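Local coordinates for protein oxidoreductase, zinc-binding dehydrogenase family (Myxococcus xanthus, PDB 5K1S) that acts as a medium-chain, zinc-binding reductase in the alternative de novo biosynthesis of isovaleryl coenzyme A, at residues C54-H59 with G136-F141; A161-C166 with A352-L357. All coordinates share one frame; numbering follows the deposited sequence.

Contact 1 (C54-H59 with G136-F141). With ZN (zinc ion), chain F.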
ATOM      1  N   CYS A  54      24.515 -18.374  14.377  1.00 48.08           N
ATOM      2  CA  CYS A  54      23.139 -18.334  13.897  1.00 46.19           C
ATOM      3  C   CYS A  54      22.333 -17.420  14.801  1.00 47.08           C
ATOM      4  O   CYS A  54      22.235 -17.665  16.009  1.00 48.13           O
ATOM      5  CB  CYS A  54      22.509 -19.727  13.860  1.00 44.52           C
ATOM      6  SG  CYS A  54      20.817 -19.714  13.217  1.00 42.64           S
ATOM      7  N   GLY A  55      21.750 -16.379  14.217  1.00 45.06           N
ATOM      8  CA  GLY A  55      20.952 -15.456  14.993  1.00 45.84           C
ATOM      9  C   GLY A  55      19.666 -16.094  15.483  1.00 44.48           C
ATOM     10  O   GLY A  55      19.057 -16.928  14.813  1.00 42.83           O
ATOM     11  N   VAL A  56      19.255 -15.689  16.680  1.00 54.72           N
ATOM     12  CA  VAL A  56      18.000 -16.141  17.271  1.00 53.82           C
ATOM     13  C   VAL A  56      16.938 -15.102  16.938  1.00 53.72           C
ATOM     14  O   VAL A  56      17.002 -13.961  17.403  1.00 55.65           O
ATOM     15  CB  VAL A  56      18.128 -16.340  18.785  1.00 55.68           C
ATOM     16  CG1 VAL A  56      16.813 -16.854  19.370  1.00 54.82           C
ATOM     17  CG2 VAL A  56      19.269 -17.297  19.102  1.00 56.47           C
ATOM     18  N   CYS A  57      15.963 -15.498  16.126  1.00 57.40           N
ATOM     19  CA  CYS A  57      14.856 -14.640  15.732  1.00 57.46           C
ATOM     20  C   CYS A  57      13.571 -15.151  16.374  1.00 56.85           C
ATOM     21  O   CYS A  57      13.352 -16.362  16.456  1.00 55.69           O
ATOM     22  CB  CYS A  57      14.714 -14.611  14.207  1.00 56.52           C
ATOM     23  SG  CYS A  57      13.340 -13.629  13.601  1.00 57.06           S
ATOM     24  N   TYR A  58      12.725 -14.224  16.836  1.00 57.70           N
ATOM     25  CA  TYR A  58      11.478 -14.628  17.478  1.00 57.41           C
ATOM     26  C   TYR A  58      10.662 -15.544  16.576  1.00 55.89           C
ATOM     27  O   TYR A  58       9.884 -16.371  17.065  1.00 55.44           O
ATOM     28  CB  TYR A  58      10.650 -13.403  17.865  1.00 58.86           C
ATOM     29  CG  TYR A  58       9.379 -13.757  18.602  1.00 58.82           C
ATOM     30  CD1 TYR A  58       9.392 -14.001  19.969  1.00 59.77           C
ATOM     31  CD2 TYR A  58       8.167 -13.856  17.931  1.00 58.20           C
ATOM     32  CE1 TYR A  58       8.235 -14.329  20.647  1.00 59.88           C
ATOM     33  CE2 TYR A  58       7.004 -14.185  18.603  1.00 58.38           C
ATOM     34  CZ  TYR A  58       7.044 -14.419  19.960  1.00 59.10           C
ATOM     35  OH  TYR A  58       5.888 -14.746  20.635  1.00 59.41           O
ATOM     36  N   HIS A  59      10.820 -15.400  15.259  1.00 41.04           N
ATOM     37  CA  HIS A  59      10.274 -16.375  14.322  1.00 40.54           C
ATOM     38  C   HIS A  59      10.604 -17.797  14.764  1.00 40.37           C
ATOM     39  O   HIS A  59       9.770 -18.702  14.652  1.00 40.28           O
ATOM     40  CB  HIS A  59      10.833 -16.090  12.927  1.00 40.51           C
ATOM     41  CG  HIS A  59      10.225 -16.915  11.835  1.00 40.37           C
ATOM     42  ND1 HIS A  59       9.056 -16.561  11.198  1.00 40.92           N
ATOM     43  CD2 HIS A  59      10.637 -18.067  11.252  1.00 40.22           C
ATOM     44  CE1 HIS A  59       8.768 -17.460  10.274  1.00 40.88           C
ATOM     45  NE2 HIS A  59       9.713 -18.384  10.286  1.00 40.29           N
ATOM     46  N   GLY A 136      17.996 -25.888   9.567  1.00 41.35           N
ATOM     47  CA  GLY A 136      18.397 -24.537   9.887  1.00 41.71           C
ATOM     48  C   GLY A 136      19.829 -24.444  10.377  1.00 42.90           C
ATOM     49  O   GLY A 136      20.642 -25.358  10.203  1.00 43.48           O
ATOM     50  N   GLY A 137      20.136 -23.314  11.009  1.00 47.81           N
ATOM     51  CA  GLY A 137      21.476 -22.992  11.453  1.00 49.16           C
ATOM     52  C   GLY A 137      21.770 -23.279  12.908  1.00 49.81           C
ATOM     53  O   GLY A 137      22.853 -22.917  13.383  1.00 51.11           O
ATOM     54  N   TYR A 138      20.846 -23.901  13.639  1.00 42.09           N
ATOM     55  CA  TYR A 138      21.124 -24.331  15.007  1.00 42.93           C
ATOM     56  C   TYR A 138      22.004 -25.574  14.994  1.00 43.69           C
ATOM     57  O   TYR A 138      21.658 -26.595  15.598  1.00 43.72           O
ATOM     58  CB  TYR A 138      19.831 -24.627  15.776  1.00 42.20           C
ATOM     59  CG  TYR A 138      19.010 -23.416  16.154  1.00 41.74           C
ATOM     60  CD1 TYR A 138      19.314 -22.150  15.657  1.00 41.79           C
ATOM     61  CD2 TYR A 138      17.927 -23.542  17.019  1.00 41.40           C
ATOM     62  CE1 TYR A 138      18.564 -21.055  16.004  1.00 41.42           C
ATOM     63  CE2 TYR A 138      17.171 -22.446  17.373  1.00 41.05           C
ATOM     64  CZ  TYR A 138      17.501 -21.204  16.859  1.00 41.02           C
ATOM     65  OH  TYR A 138      16.780 -20.087  17.183  1.00 40.88           O
ATOM     66  N   ALA A 139      23.142 -25.502  14.313  1.00 41.58           N
ATOM     67  CA  ALA A 139      23.974 -26.678  14.123  1.00 42.26           C
ATOM     68  C   ALA A 139      25.348 -26.241  13.639  1.00 43.49           C
ATOM     69  O   ALA A 139      25.558 -25.085  13.267  1.00 43.69           O
ATOM     70  CB  ALA A 139      23.323 -27.652  13.138  1.00 41.17           C
ATOM     71  N   GLN A 140      26.289 -27.189  13.656  1.00 48.23           N
ATOM     72  CA  GLN A 140      27.643 -26.916  13.187  1.00 49.61           C
ATOM     73  C   GLN A 140      27.716 -26.802  11.671  1.00 49.17           C
ATOM     74  O   GLN A 140      28.637 -26.161  11.154  1.00 50.27           O
ATOM     75  CB  GLN A 140      28.598 -28.013  13.659  1.00 50.85           C
ATOM     76  CG  GLN A 140      28.748 -28.099  15.166  1.00 51.82           C
ATOM     77  CD  GLN A 140      29.691 -29.207  15.595  1.00 53.17           C
ATOM     78  OE1 GLN A 140      29.489 -30.375  15.263  1.00 52.69           O
ATOM     79  NE2 GLN A 140      30.731 -28.844  16.336  1.00 55.03           N
ATOM     80  N   PHE A 141      26.768 -27.402  10.954  1.00 42.44           N
ATOM     81  CA  PHE A 141      26.787 -27.429   9.500  1.00 42.17           C
ATOM     82  C   PHE A 141      25.361 -27.345   8.979  1.00 40.56           C
ATOM     83  O   PHE A 141      24.396 -27.588   9.706  1.00 39.65           O
ATOM     84  CB  PHE A 141      27.449 -28.704   8.953  1.00 42.68           C
ATOM     85  CG  PHE A 141      28.853 -28.920   9.435  1.00 44.36           C
ATOM     86  CD1 PHE A 141      29.094 -29.576  10.631  1.00 44.84           C
ATOM     87  CD2 PHE A 141      29.933 -28.484   8.685  1.00 45.66           C
ATOM     88  CE1 PHE A 141      30.384 -29.783  11.075  1.00 46.53           C
ATOM     89  CE2 PHE A 141      31.227 -28.690   9.125  1.00 47.35           C
ATOM     90  CZ  PHE A 141      31.453 -29.339  10.320  1.00 47.77           C
TER
HETATM   91 ZN    ZN F 402      13.979 -13.778  11.201  1.00 70.31          ZN

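Contact 2 (A161-C166 with A352-L357). With ZN (zinc ion), chain F.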
ATOM      1  N   ALA A 161      27.357 -10.719  11.482  1.00 56.00           N
ATOM      2  CA  ALA A 161      26.793 -11.129  10.201  1.00 54.38           C
ATOM      3  C   ALA A 161      25.578 -12.031  10.379  1.00 51.43           C
ATOM      4  O   ALA A 161      24.664 -12.006   9.548  1.00 50.36           O
ATOM      5  CB  ALA A 161      27.856 -11.840   9.364  1.00 54.37           C
ATOM      6  N   ALA A 162      25.546 -12.824  11.451  1.00 63.83           N
ATOM      7  CA  ALA A 162      24.452 -13.762  11.677  1.00 61.10           C
ATOM      8  C   ALA A 162      23.164 -13.088  12.126  1.00 60.77           C
ATOM      9  O   ALA A 162      22.193 -13.797  12.411  1.00 58.65           O
ATOM     10  CB  ALA A 162      24.863 -14.803  12.717  1.00 60.28           C
ATOM     11  N   THR A 163      23.122 -11.755  12.212  1.00 54.61           N
ATOM     12  CA  THR A 163      21.912 -11.042  12.606  1.00 54.54           C
ATOM     13  C   THR A 163      21.565  -9.935  11.616  1.00 55.90           C
ATOM     14  O   THR A 163      20.787  -9.036  11.948  1.00 56.70           O
ATOM     15  CB  THR A 163      22.059 -10.458  14.014  1.00 56.06           C
ATOM     16  OG1 THR A 163      23.153  -9.532  14.042  1.00 58.95           O
ATOM     17  CG2 THR A 163      22.311 -11.569  15.028  1.00 54.88           C
ATOM     18  N   VAL A 164      22.114  -9.990  10.403  1.00 49.12           N
ATOM     19  CA  VAL A 164      21.926  -8.910   9.440  1.00 50.85           C
ATOM     20  C   VAL A 164      20.631  -9.097   8.661  1.00 49.33           C
ATOM     21  O   VAL A 164      19.914  -8.129   8.387  1.00 50.48           O
ATOM     22  CB  VAL A 164      23.145  -8.840   8.498  1.00 52.30           C
ATOM     23  CG1 VAL A 164      22.956  -7.768   7.436  1.00 54.22           C
ATOM     24  CG2 VAL A 164      24.407  -8.575   9.295  1.00 54.14           C
ATOM     25  N   CYS A 165      20.307 -10.340   8.294  1.00 54.64           N
ATOM     26  CA  CYS A 165      19.190 -10.582   7.386  1.00 53.58           C
ATOM     27  C   CYS A 165      17.881 -10.061   7.967  1.00 53.38           C
ATOM     28  O   CYS A 165      17.139  -9.332   7.299  1.00 54.36           O
ATOM     29  CB  CYS A 165      19.084 -12.074   7.076  1.00 51.30           C
ATOM     30  SG  CYS A 165      17.988 -12.462   5.688  1.00 50.73           S
ATOM     31  N   CYS A 166      17.580 -10.421   9.212  1.00 58.17           N
ATOM     32  CA  CYS A 166      16.299 -10.084   9.821  1.00 57.77           C
ATOM     33  C   CYS A 166      16.267  -8.687  10.424  1.00 59.89           C
ATOM     34  O   CYS A 166      15.291  -8.347  11.101  1.00 59.71           O
ATOM     35  CB  CYS A 166      15.948 -11.115  10.893  1.00 55.69           C
ATOM     36  SG  CYS A 166      15.863 -12.787  10.254  1.00 53.40           S
ATOM     37  N   ALA A 352      17.492  -6.834  25.231  1.00 95.21           N
ATOM     38  CA  ALA A 352      17.367  -5.674  24.351  1.00 98.74           C
ATOM     39  C   ALA A 352      18.523  -5.733  23.359  1.00 98.13           C
ATOM     40  O   ALA A 352      19.642  -5.320  23.672  1.00 99.42           O
ATOM     41  CB  ALA A 352      17.378  -4.370  25.142  1.00103.52           C
ATOM     42  N   GLY A 353      18.249  -6.250  22.170  1.00129.52           N
ATOM     43  CA  GLY A 353      19.252  -6.444  21.151  1.00128.43           C
ATOM     44  C   GLY A 353      19.054  -7.780  20.475  1.00122.73           C
ATOM     45  O   GLY A 353      17.975  -8.368  20.537  1.00120.35           O
ATOM     46  N   ARG A 354      20.111  -8.263  19.830  1.00 97.25           N
ATOM     47  CA  ARG A 354      20.067  -9.510  19.080  1.00 90.93           C
ATOM     48  C   ARG A 354      20.907 -10.568  19.781  1.00 87.15           C
ATOM     49  O   ARG A 354      22.032 -10.291  20.213  1.00 88.51           O
ATOM     50  CB  ARG A 354      20.563  -9.300  17.647  1.00 90.14           C
ATOM     51  CG  ARG A 354      19.471  -8.882  16.670  1.00 91.12           C
ATOM     52  CD  ARG A 354      18.515 -10.036  16.382  1.00 86.21           C
ATOM     53  NE  ARG A 354      17.416  -9.648  15.499  1.00 87.12           N
ATOM     54  CZ  ARG A 354      16.235  -9.191  15.911  1.00 89.53           C
ATOM     55  NH1 ARG A 354      15.974  -9.050  17.206  1.00 91.42           N
ATOM     56  NH2 ARG A 354      15.303  -8.871  15.020  1.00 90.09           N
ATOM     57  N   LEU A 355      20.353 -11.771  19.895  1.00 68.24           N
ATOM     58  CA  LEU A 355      21.056 -12.917  20.449  1.00 64.92           C
ATOM     59  C   LEU A 355      21.624 -13.766  19.320  1.00 61.11           C
ATOM     60  O   LEU A 355      21.076 -13.813  18.216  1.00 59.66           O
ATOM     61  CB  LEU A 355      20.124 -13.764  21.316  1.00 63.14           C
ATOM     62  CG  LEU A 355      19.527 -13.054  22.532  1.00 66.88           C
ATOM     63  CD1 LEU A 355      18.453 -13.918  23.172  1.00 64.88           C
ATOM     64  CD2 LEU A 355      20.615 -12.707  23.543  1.00 69.31           C
ATOM     65  N   VAL A 356      22.734 -14.440  19.609  1.00 64.80           N
ATOM     66  CA  VAL A 356      23.445 -15.236  18.616  1.00 62.18           C
ATOM     67  C   VAL A 356      23.850 -16.556  19.253  1.00 60.75           C
ATOM     68  O   VAL A 356      24.369 -16.577  20.374  1.00 62.88           O
ATOM     69  CB  VAL A 356      24.685 -14.495  18.076  1.00 64.23           C
ATOM     70  CG1 VAL A 356      25.435 -15.364  17.079  1.00 61.87           C
ATOM     71  CG2 VAL A 356      24.278 -13.176  17.433  1.00 66.53           C
ATOM     72  N   LEU A 357      23.617 -17.653  18.538  1.00 64.02           N
ATOM     73  CA  LEU A 357      24.071 -18.973  18.952  1.00 63.68           C
ATOM     74  C   LEU A 357      25.356 -19.315  18.208  1.00 64.45           C
ATOM     75  O   LEU A 357      25.405 -19.240  16.975  1.00 62.61           O
ATOM     76  CB  LEU A 357      23.002 -20.032  18.683  1.00 60.64           C
ATOM     77  CG  LEU A 357      21.713 -19.905  19.496  1.00 60.18           C
ATOM     78  CD1 LEU A 357      20.684 -20.924  19.026  1.00 58.10           C
ATOM     79  CD2 LEU A 357      21.985 -20.070  20.985  1.00 62.31           C
TER
HETATM   80 ZN    ZN F 402      13.979 -13.778  11.201  1.00 70.31          ZN

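Contact 1 (C54-H59 with G136-F141)
The sulfur of Cys54 meets the ring of Tyr138 at its edge, near the ring plane. SG lies 4.9 Å from the centroid of the Tyr138 ring and 83° off the ring normal. This is a sulfur-aromatic contact made at the ring edge and not over a face. CD1 is one of the ring carbons touched, with Cys54 SG 3.8 Å from Tyr138 CD1. The thiol gets there because SG stands anti to the backbone N of Cys54 (chi1 -178°).

The other contacts are van der Waals packing. Cys54 CB sits against the carbonyl of Gly137, 3.2 Å from Gly137 O. Farther along the ring, CG1 of Val56 packs on Tyr138 OH at 3.9 Å, the two side chains crossing at about a right angle. Tyr138 is the centre of an inverse gamma turn, in which Ala139 N bonds weakly to Gly137 O.

The contact joins strand 46-56 to the loop before strand 141-145, within the GroES-like domain of a zinc-binding dehydrogenase.

Tyr138 OH hydrogen-bonds to His343 NE2 of helix 339-347, and weakly to Asp60 OD2. A leucine here has neither ring nor hydroxyl, and would probably leave His343 without its mate and open a gap beside Cys54 SG.

Farther along the same segment, Cys57 SG binds the zinc ion at 2.5 Å, with His79 and Cys166 as the other protein ligands. Cys57 is also the N-cap of helix 58-64, where its SG accepts a weak bond from His59 N.

Contact 2 (A161-C166 with A352-L357)
The methyl CG2 of Thr163 packs against CG2 of Val356 at 3.5 Å, and the two side chains cross at about a right angle. The same methyl reaches CB of Arg354, with Thr163 CG2 3.9 Å from Arg354 CB. Thr163 CB also lies beside the aliphatic part of that arginine, 4.0 Å from Arg354 CG. Here the two side chains run past each other in opposite directions. Ala162 adds a looser apolar contact, its CB 4.4 Å from Val356 CG1. No hydrogen bond links the two segments.

CG2 of Thr163 lies anti to its carbonyl carbon, while OG1 (chi1 61°) sits between the backbone N and that carbon. Thr163 OG1 hydrogen-bonds to Gln328 OE1, and the methyl is the branch that packs on the strand.

The contact sets the turn between helices 158-161 and 165-178 against strand 354-358. It belongs to the medium-chain, zinc-binding dehydrogenase fold, and it brings a segment that carries one zinc ligand against the mixed sheet. Strand 354-358 pairs in parallel with strand 330-335 and antiparallel with strand 46-56. Ala162 and Val356 both also touch Ala53 of strand 46-56.

The polar approach is long. Arg354 bends at chi2 (-71°), and its guanidinium brings an edge toward the carbonyl of Cys166, near the guanidinium plane. Arg354 NH2 stays 4.0 Å from Cys166 O, too far to be counted as a hydrogen bond.

Cys166, at the start of helix 165-178, binds the metal. Its SG lies 2.3 Å from the zinc ion, and Glu80 makes a weak hydrogen bond to Cys166 N.

Overall arrangement
The centres of contact 1 and contact 2 lie about 10 Å apart; both segments of contact 1 come earlier in the chain than those of contact 2. Each has one segment on the same mixed sheet, where strands 46-56 and 354-358 are antiparallel neighbours. Probable backbone hydrogen bonds join them: Cys54 N lies 2.9 Å from Leu357 O, and Val56 N lies 3.0 Å from Leu355 O. Leu357 also packs on Val56 and Tyr138. Each contact supplies one cysteine to the same zinc ion. The zinc site thus draws on parts distant in sequence, brought together beside this sheet.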